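Local coordinates for protein MHC class I antigen (Ctenopharyngodon idella, PDB 5H5Z) that probably presents peptides to T cells, holding one in the groove of its alpha 1 and alpha 2 domains in complex with beta-2-microglobulin, at residues H90-M95 against Y110-D115; Y7-V12 against P19-V24. All blocks are in the same frame, centred on the assembly; numbering follows the deposited sequence.

Contact 1 of 2, residues H90-M95 against Y110-D115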
ATOM      1  N   HIS A  90      -7.563   8.333  19.479  1.00 32.21           N
ATOM      2  CA  HIS A  90      -6.379   7.493  19.590  1.00 29.52           C
ATOM      3  C   HIS A  90      -6.542   6.228  18.756  1.00 29.33           C
ATOM      4  O   HIS A  90      -7.662   5.848  18.408  1.00 30.77           O
ATOM      5  CB  HIS A  90      -6.062   7.187  21.056  1.00 32.96           C
ATOM      6  CG  HIS A  90      -5.753   8.408  21.865  1.00 35.66           C
ATOM      7  ND1 HIS A  90      -4.521   9.027  21.838  1.00 37.28           N
ATOM      8  CD2 HIS A  90      -6.524   9.144  22.701  1.00 40.17           C
ATOM      9  CE1 HIS A  90      -4.544  10.084  22.631  1.00 39.97           C
ATOM     10  NE2 HIS A  90      -5.747  10.177  23.168  1.00 40.21           N
ATOM     11  N   THR A  91      -5.417   5.603  18.418  1.00 27.95           N
ATOM     12  CA  THR A  91      -5.417   4.444  17.528  1.00 25.54           C
ATOM     13  C   THR A  91      -4.666   3.269  18.138  1.00 27.82           C
ATOM     14  O   THR A  91      -3.693   3.449  18.879  1.00 25.32           O
ATOM     15  CB  THR A  91      -4.778   4.754  16.155  1.00 31.51           C
ATOM     16  OG1 THR A  91      -3.357   4.848  16.299  1.00 34.53           O
ATOM     17  CG2 THR A  91      -5.310   6.053  15.567  1.00 28.70           C
ATOM     18  N   TRP A  92      -5.129   2.069  17.796  1.00 24.61           N
ATOM     19  CA  TRP A  92      -4.519   0.828  18.216  1.00 21.96           C
ATOM     20  C   TRP A  92      -4.408  -0.040  16.970  1.00 22.23           C
ATOM     21  O   TRP A  92      -5.390  -0.240  16.248  1.00 23.64           O
ATOM     22  CB  TRP A  92      -5.389   0.159  19.291  1.00 21.77           C
ATOM     23  CG  TRP A  92      -4.894  -1.174  19.794  1.00 23.42           C
ATOM     24  CD1 TRP A  92      -5.512  -2.388  19.649  1.00 25.76           C
ATOM     25  CD2 TRP A  92      -3.690  -1.423  20.529  1.00 24.17           C
ATOM     26  NE1 TRP A  92      -4.769  -3.376  20.252  1.00 23.89           N
ATOM     27  CE2 TRP A  92      -3.646  -2.811  20.801  1.00 25.84           C
ATOM     28  CE3 TRP A  92      -2.650  -0.602  21.002  1.00 23.88           C
ATOM     29  CZ2 TRP A  92      -2.594  -3.404  21.507  1.00 23.88           C
ATOM     30  CZ3 TRP A  92      -1.603  -1.191  21.703  1.00 23.71           C
ATOM     31  CH2 TRP A  92      -1.584  -2.584  21.946  1.00 24.39           C
ATOM     32  N   GLN A  93      -3.201  -0.530  16.712  1.00 22.29           N
ATOM     33  CA  GLN A  93      -2.925  -1.291  15.496  1.00 20.95           C
ATOM     34  C   GLN A  93      -2.278  -2.634  15.787  1.00 21.30           C
ATOM     35  O   GLN A  93      -1.507  -2.776  16.735  1.00 21.61           O
ATOM     36  CB  GLN A  93      -2.001  -0.502  14.570  1.00 21.34           C
ATOM     37  CG  GLN A  93      -2.654   0.635  13.810  1.00 21.05           C
ATOM     38  CD  GLN A  93      -1.620   1.595  13.245  1.00 23.96           C
ATOM     39  OE1 GLN A  93      -0.959   2.317  13.989  1.00 23.48           O
ATOM     40  NE2 GLN A  93      -1.467   1.595  11.930  1.00 21.22           N
ATOM     41  N   ASN A  94      -2.587  -3.607  14.937  1.00 20.79           N
ATOM     42  CA  ASN A  94      -1.962  -4.916  14.972  1.00 19.27           C
ATOM     43  C   ASN A  94      -1.653  -5.307  13.532  1.00 20.39           C
ATOM     44  O   ASN A  94      -2.506  -5.181  12.648  1.00 19.74           O
ATOM     45  CB  ASN A  94      -2.919  -5.920  15.632  1.00 19.09           C
ATOM     46  CG  ASN A  94      -2.355  -7.337  15.735  1.00 19.60           C
ATOM     47  OD1 ASN A  94      -1.147  -7.559  15.873  1.00 21.86           O
ATOM     48  ND2 ASN A  94      -3.254  -8.304  15.722  1.00 18.68           N
ATOM     49  N   MET A  95      -0.421  -5.732  13.287  1.00 17.82           N
ATOM     50  CA  MET A  95      -0.101  -6.408  12.037  1.00 17.42           C
ATOM     51  C   MET A  95       0.598  -7.725  12.349  1.00 17.57           C
ATOM     52  O   MET A  95       1.450  -7.801  13.237  1.00 19.28           O
ATOM     53  CB  MET A  95       0.744  -5.528  11.103  1.00 19.89           C
ATOM     54  CG  MET A  95       2.113  -5.156  11.648  1.00 22.06           C
ATOM     55  SD  MET A  95       2.947  -3.916  10.647  1.00 33.43           S
ATOM     56  CE  MET A  95       3.051  -4.767   9.071  1.00 34.39           C
ATOM     57  N   TYR A 110       4.569 -10.612  14.554  1.00 19.39           N
ATOM     58  CA  TYR A 110       3.357 -10.264  15.292  1.00 17.36           C
ATOM     59  C   TYR A 110       3.664  -8.997  16.092  1.00 18.23           C
ATOM     60  O   TYR A 110       4.524  -9.009  16.976  1.00 19.28           O
ATOM     61  CB  TYR A 110       2.938 -11.416  16.221  1.00 16.80           C
ATOM     62  CG  TYR A 110       1.458 -11.745  16.185  1.00 18.04           C
ATOM     63  CD1 TYR A 110       0.505 -10.856  16.685  1.00 18.72           C
ATOM     64  CD2 TYR A 110       1.008 -12.970  15.669  1.00 19.35           C
ATOM     65  CE1 TYR A 110      -0.848 -11.156  16.647  1.00 20.32           C
ATOM     66  CE2 TYR A 110      -0.341 -13.281  15.632  1.00 21.20           C
ATOM     67  CZ  TYR A 110      -1.265 -12.375  16.124  1.00 22.91           C
ATOM     68  OH  TYR A 110      -2.605 -12.682  16.092  1.00 27.33           O
ATOM     69  N   GLN A 111       2.972  -7.906  15.767  1.00 18.25           N
ATOM     70  CA  GLN A 111       3.322  -6.573  16.290  1.00 20.13           C
ATOM     71  C   GLN A 111       2.094  -5.725  16.592  1.00 19.28           C
ATOM     72  O   GLN A 111       1.076  -5.819  15.902  1.00 19.83           O
ATOM     73  CB  GLN A 111       4.202  -5.821  15.283  1.00 25.45           C
ATOM     74  CG  GLN A 111       5.523  -6.504  14.958  1.00 34.13           C
ATOM     75  CD  GLN A 111       6.139  -6.021  13.657  1.00 41.82           C
ATOM     76  OE1 GLN A 111       5.626  -5.115  13.006  1.00 44.49           O
ATOM     77  NE2 GLN A 111       7.248  -6.634  13.272  1.00 49.12           N
ATOM     78  N   TYR A 112       2.205  -4.882  17.616  1.00 20.79           N
ATOM     79  CA  TYR A 112       1.144  -3.945  17.980  1.00 22.14           C
ATOM     80  C   TYR A 112       1.710  -2.531  18.132  1.00 21.69           C
ATOM     81  O   TYR A 112       2.869  -2.367  18.511  1.00 21.70           O
ATOM     82  CB  TYR A 112       0.492  -4.368  19.297  1.00 22.62           C
ATOM     83  CG  TYR A 112      -0.256  -5.694  19.258  1.00 19.79           C
ATOM     84  CD1 TYR A 112       0.421  -6.910  19.405  1.00 20.04           C
ATOM     85  CD2 TYR A 112      -1.643  -5.729  19.098  1.00 20.20           C
ATOM     86  CE1 TYR A 112      -0.264  -8.115  19.386  1.00 20.85           C
ATOM     87  CE2 TYR A 112      -2.337  -6.938  19.084  1.00 20.72           C
ATOM     88  CZ  TYR A 112      -1.642  -8.123  19.222  1.00 21.35           C
ATOM     89  OH  TYR A 112      -2.325  -9.324  19.214  1.00 23.70           O
ATOM     90  N   ALA A 113       0.890  -1.521  17.840  1.00 21.31           N
ATOM     91  CA  ALA A 113       1.280  -0.116  18.021  1.00 21.31           C
ATOM     92  C   ALA A 113       0.142   0.691  18.606  1.00 22.66           C
ATOM     93  O   ALA A 113      -1.031   0.443  18.302  1.00 22.08           O
ATOM     94  CB  ALA A 113       1.720   0.510  16.702  1.00 21.02           C
ATOM     95  N   TYR A 114       0.504   1.658  19.445  1.00 22.89           N
ATOM     96  CA  TYR A 114      -0.438   2.626  19.969  1.00 23.85           C
ATOM     97  C   TYR A 114      -0.087   4.001  19.419  1.00 26.83           C
ATOM     98  O   TYR A 114       1.076   4.417  19.464  1.00 24.96           O
ATOM     99  CB  TYR A 114      -0.408   2.639  21.498  1.00 27.64           C
ATOM    100  CG  TYR A 114      -1.288   3.709  22.103  1.00 28.69           C
ATOM    101  CD1 TYR A 114      -2.675   3.645  21.977  1.00 24.73           C
ATOM    102  CD2 TYR A 114      -0.735   4.791  22.794  1.00 28.11           C
ATOM    103  CE1 TYR A 114      -3.492   4.616  22.525  1.00 30.98           C
ATOM    104  CE2 TYR A 114      -1.545   5.769  23.348  1.00 29.54           C
ATOM    105  CZ  TYR A 114      -2.920   5.678  23.211  1.00 29.32           C
ATOM    106  OH  TYR A 114      -3.726   6.647  23.757  1.00 34.53           O
ATOM    107  N   ASP A 115      -1.099   4.699  18.905  1.00 24.78           N
ATOM    108  CA  ASP A 115      -0.915   5.978  18.195  1.00 25.12           C
ATOM    109  C   ASP A 115       0.222   5.925  17.171  1.00 25.89           C
ATOM    110  O   ASP A 115       1.003   6.869  17.037  1.00 26.62           O
ATOM    111  CB  ASP A 115      -0.755   7.151  19.179  1.00 24.96           C
ATOM    112  CG  ASP A 115      -2.062   7.526  19.855  1.00 28.74           C
ATOM    113  OD1 ASP A 115      -3.139   7.195  19.319  1.00 30.18           O
ATOM    114  OD2 ASP A 115      -2.023   8.162  20.927  1.00 29.56           O
TER
HETATM  115  O   HOH W   1      -1.599   2.705  16.542  1.00 23.20           O
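With CG of His90 set beside its own backbone N (chi1 -62°) and CG of Asp115 turned likewise (chi1 -73°), imidazole and carboxylate meet nearly coplanar across the open end of the hairpin. His90 ND1 gives its proton to Asp115 OD2 at 2.8 Å, on the syn lone pair and close to the ring plane. The other oxygen, OD1, is met almost end-on by the backbone N of Thr91 at 2.9 Å, so one carboxylate grips side chain and main chain together. Tyr114 OH sits over one face of the imidazole, toward its rim, and is hydrogen-bonded to Gln85; His90 NE2 is bonded to the carbonyl of Lys87.

Further along, Asn94 has CG anti to its backbone N, which lays its amide flat on the Tyr112 ring, the two planes 2° apart and Asn94 CG 3.4 Å from Tyr112 CE2. Trp92 CZ2 reaches Tyr112 CD2 at 3.5 Å, but those rings are slid apart and barely overlap. Trp92, Asn94, Tyr112 and Tyr114 share the sheet face beneath the helices, and Trp92 also packs on the bound peptide. Gln93, Met95, Gln111 and Ala113 share the other face, where Gln93 NE2 bonds to Trp61 O of beta-2-microglobulin. Antiparallel backbone bonds run between, among them Gln93 N to Ala113 O at 2.9 Å.

Two N-H donors satisfy the Asp115 carboxylate, buried just past strand 106-114. Since the Lys87 carbonyl can only accept, both His90 ring nitrogens seem to carry hydrogens, and the imidazole is probably protonated, paired with Asp115.

Contact 2 of 2, residues Y7-V12 against P19-V24; sequences YVYTGV and PEFTAV
This is the first beta hairpin of the class I groove floor, where strand 3-13 turns back into strand 21-27 and the antiparallel pair helps form the platform under the peptide. On the groove side, Tyr9 and Phe21 make a T-shaped stack: the edge of Phe21 points at the face of Tyr9, with ring centroids 5.3 Å apart and planes at 63°. Phe21 CZ does the touching, 3.7 Å from Tyr9 CG and displaced toward the rim of the tyrosine ring. Phe21 reaches there because its CG is anti to the backbone N (chi1 -178°), which swings the ring toward Tyr9; Gly11, the residue paired with Phe21, puts no side chain on that face. Ala23 CB touches the same tyrosine ring, 3.6 Å from Tyr9 CD1.

The hydroxyl of Tyr9 bonds to Tyr96 OH, while Tyr7 OH holds the backbone of the bound peptide; both tyrosines also pack on apolar peptide side chains. Phe21 and Phe72 of helix 55-82 also meet edge-to-face.

Val8, Thr10, Thr22 and Val24 occupy the opposite face. Val8 CG2 lies alongside Val24 CB at 3.9 Å, and Phe57 of beta-2-microglobulin packs against Val8 and Thr10. Paired backbone bonds join Val8 to Val24 and Thr10 to Thr22, the shortest running from Thr10 N to Thr22 O at 2.7 Å. Past them, Val12 N still bonds to Glu20 O, although the Glu20 end is already in the turn.

One water ties the turn to the strands: it donates to Thr10 O and to Pro19 O, each at 2.9 Å, and accepts from Thr22 OG1 at 2.7 Å.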
ATOM      1  N   TYR A   7      -2.240  -9.811   7.942  1.00 17.34           N
ATOM      2  CA  TYR A   7      -3.430  -9.118   8.408  1.00 16.80           C
ATOM      3  C   TYR A   7      -3.026  -7.811   9.055  1.00 15.94           C
ATOM      4  O   TYR A   7      -2.036  -7.752   9.782  1.00 16.76           O
ATOM      5  CB  TYR A   7      -4.230  -9.999   9.374  1.00 17.57           C
ATOM      6  CG  TYR A   7      -4.888 -11.148   8.657  1.00 17.97           C
ATOM      7  CD1 TYR A   7      -6.128 -10.989   8.046  1.00 19.16           C
ATOM      8  CD2 TYR A   7      -4.259 -12.390   8.564  1.00 18.68           C
ATOM      9  CE1 TYR A   7      -6.738 -12.038   7.373  1.00 19.85           C
ATOM     10  CE2 TYR A   7      -4.858 -13.443   7.888  1.00 19.56           C
ATOM     11  CZ  TYR A   7      -6.098 -13.260   7.295  1.00 20.17           C
ATOM     12  OH  TYR A   7      -6.698 -14.296   6.617  1.00 24.11           O
ATOM     13  N   VAL A   8      -3.783  -6.760   8.758  1.00 16.24           N
ATOM     14  CA  VAL A   8      -3.570  -5.455   9.390  1.00 17.98           C
ATOM     15  C   VAL A   8      -4.885  -4.978  10.004  1.00 17.90           C
ATOM     16  O   VAL A   8      -5.886  -4.825   9.302  1.00 20.39           O
ATOM     17  CB  VAL A   8      -2.943  -4.405   8.427  1.00 22.12           C
ATOM     18  CG1 VAL A   8      -1.520  -4.804   8.044  1.00 21.90           C
ATOM     19  CG2 VAL A   8      -3.799  -4.188   7.188  1.00 23.46           C
ATOM     20  N   TYR A   9      -4.891  -4.805  11.325  1.00 18.27           N
ATOM     21  CA  TYR A   9      -6.081  -4.349  12.044  1.00 18.02           C
ATOM     22  C   TYR A   9      -5.894  -2.898  12.479  1.00 17.59           C
ATOM     23  O   TYR A   9      -4.846  -2.548  13.033  1.00 19.05           O
ATOM     24  CB  TYR A   9      -6.315  -5.155  13.321  1.00 20.77           C
ATOM     25  CG  TYR A   9      -6.549  -6.654  13.194  1.00 20.32           C
ATOM     26  CD1 TYR A   9      -6.759  -7.273  11.955  1.00 21.46           C
ATOM     27  CD2 TYR A   9      -6.578  -7.446  14.340  1.00 22.31           C
ATOM     28  CE1 TYR A   9      -6.972  -8.645  11.871  1.00 21.37           C
ATOM     29  CE2 TYR A   9      -6.803  -8.814  14.268  1.00 21.42           C
ATOM     30  CZ  TYR A   9      -6.995  -9.405  13.034  1.00 22.40           C
ATOM     31  OH  TYR A   9      -7.202 -10.761  12.982  1.00 23.32           O
ATOM     32  N   THR A  10      -6.914  -2.070  12.262  1.00 17.70           N
ATOM     33  CA  THR A  10      -6.904  -0.688  12.764  1.00 19.85           C
ATOM     34  C   THR A  10      -8.075  -0.415  13.705  1.00 21.53           C
ATOM     35  O   THR A  10      -9.238  -0.522  13.314  1.00 22.89           O
ATOM     36  CB  THR A  10      -6.936   0.351  11.626  1.00 20.58           C
ATOM     37  OG1 THR A  10      -5.857   0.104  10.714  1.00 21.58           O
ATOM     38  CG2 THR A  10      -6.817   1.780  12.187  1.00 20.13           C
ATOM     39  N   GLY A  11      -7.752  -0.023  14.929  1.00 24.07           N
ATOM     40  CA  GLY A  11      -8.754   0.366  15.897  1.00 25.30           C
ATOM     41  C   GLY A  11      -8.655   1.853  16.197  1.00 26.44           C
ATOM     42  O   GLY A  11      -7.571   2.378  16.416  1.00 26.43           O
ATOM     43  N   VAL A  12      -9.792   2.528  16.161  1.00 26.05           N
ATOM     44  CA  VAL A  12      -9.851   3.951  16.455  1.00 30.27           C
ATOM     45  C   VAL A  12     -10.870   4.252  17.546  1.00 30.35           C
ATOM     46  O   VAL A  12     -11.995   3.794  17.489  1.00 31.39           O
ATOM     47  CB  VAL A  12     -10.226   4.753  15.205  1.00 31.52           C
ATOM     48  CG1 VAL A  12     -10.196   6.242  15.498  1.00 32.86           C
ATOM     49  CG2 VAL A  12      -9.288   4.406  14.063  1.00 33.77           C
ATOM     50  N   PRO A  19     -14.727   3.517  10.954  1.00 42.51           N
ATOM     51  CA  PRO A  19     -15.307   2.649  11.987  1.00 37.39           C
ATOM     52  C   PRO A  19     -14.374   2.436  13.179  1.00 35.02           C
ATOM     53  O   PRO A  19     -13.197   2.794  13.120  1.00 33.63           O
ATOM     54  CB  PRO A  19     -15.525   1.315  11.254  1.00 47.33           C
ATOM     55  CG  PRO A  19     -15.413   1.625   9.801  1.00 45.89           C
ATOM     56  CD  PRO A  19     -14.446   2.763   9.717  1.00 42.87           C
ATOM     57  N   GLU A  20     -14.905   1.849  14.252  1.00 30.96           N
ATOM     58  CA  GLU A  20     -14.111   1.525  15.435  1.00 27.29           C
ATOM     59  C   GLU A  20     -13.014   0.511  15.137  1.00 25.76           C
ATOM     60  O   GLU A  20     -11.934   0.567  15.721  1.00 27.41           O
ATOM     61  CB  GLU A  20     -14.998   0.968  16.538  1.00 30.87           C
ATOM     62  CG  GLU A  20     -15.623   2.017  17.426  1.00 33.33           C
ATOM     63  CD  GLU A  20     -16.277   1.407  18.642  1.00 40.54           C
ATOM     64  OE1 GLU A  20     -15.824   1.707  19.767  1.00 49.19           O
ATOM     65  OE2 GLU A  20     -17.231   0.618  18.473  1.00 43.98           O
ATOM     66  N   PHE A  21     -13.308  -0.420  14.236  1.00 23.35           N
ATOM     67  CA  PHE A  21     -12.378  -1.483  13.892  1.00 23.81           C
ATOM     68  C   PHE A  21     -12.413  -1.728  12.396  1.00 21.86           C
ATOM     69  O   PHE A  21     -13.488  -1.797  11.807  1.00 23.34           O
ATOM     70  CB  PHE A  21     -12.752  -2.770  14.643  1.00 23.47           C
ATOM     71  CG  PHE A  21     -11.812  -3.916  14.400  1.00 21.74           C
ATOM     72  CD1 PHE A  21     -10.647  -4.048  15.147  1.00 21.52           C
ATOM     73  CD2 PHE A  21     -12.101  -4.877  13.434  1.00 22.10           C
ATOM     74  CE1 PHE A  21      -9.781  -5.106  14.932  1.00 22.24           C
ATOM     75  CE2 PHE A  21     -11.236  -5.942  13.213  1.00 22.76           C
ATOM     76  CZ  PHE A  21     -10.074  -6.056  13.964  1.00 22.35           C
ATOM     77  N   THR A  22     -11.230  -1.855  11.796  1.00 21.68           N
ATOM     78  CA  THR A  22     -11.086  -2.235  10.393  1.00 20.43           C
ATOM     79  C   THR A  22     -10.019  -3.326  10.286  1.00 20.69           C
ATOM     80  O   THR A  22      -8.959  -3.227  10.902  1.00 21.96           O
ATOM     81  CB  THR A  22     -10.673  -1.029   9.514  1.00 24.94           C
ATOM     82  OG1 THR A  22     -11.613   0.038   9.679  1.00 25.48           O
ATOM     83  CG2 THR A  22     -10.613  -1.415   8.035  1.00 25.38           C
ATOM     84  N   ALA A  23     -10.302  -4.371   9.512  1.00 22.29           N
ATOM     85  CA  ALA A  23      -9.310  -5.402   9.248  1.00 19.50           C
ATOM     86  C   ALA A  23      -9.171  -5.601   7.746  1.00 19.78           C
ATOM     87  O   ALA A  23     -10.172  -5.666   7.028  1.00 20.59           O
ATOM     88  CB  ALA A  23      -9.709  -6.710   9.921  1.00 21.96           C
ATOM     89  N   VAL A  24      -7.925  -5.670   7.281  1.00 18.55           N
ATOM     90  CA  VAL A  24      -7.614  -6.012   5.887  1.00 17.58           C
ATOM     91  C   VAL A  24      -6.666  -7.217   5.854  1.00 17.64           C
ATOM     92  O   VAL A  24      -5.694  -7.275   6.609  1.00 17.96           O
ATOM     93  CB  VAL A  24      -7.000  -4.799   5.135  1.00 19.29           C
ATOM     94  CG1 VAL A  24      -6.394  -5.208   3.796  1.00 21.30           C
ATOM     95  CG2 VAL A  24      -8.041  -3.702   4.945  1.00 20.75           C
TER
HETATM   96  O   HOH W   2     -10.901   1.426  11.910  1.00 28.81           O

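Overall arrangement
Contacts 1 and 2 are two hairpins of one antiparallel sheet, the groove floor, with centres about 10 Å apart. They meet where strand 3-13 runs beside strand 90-100: Trp92 O lies 2.7 Å from Gly11 N and Asn94 O 2.8 Å from Tyr9 N, both probable hydrogen bonds that stitch the alpha 1 and alpha 2 halves together. On the upper face the bound peptide touches Tyr7 and Tyr9 from contact 2 and Trp92 and Tyr110 from contact 1. Beneath, the Phe57 of beta-2-microglobulin that lies under contact 2 also packs on Gln93 of contact 1, so one residue of the partner chain spans both hairpins.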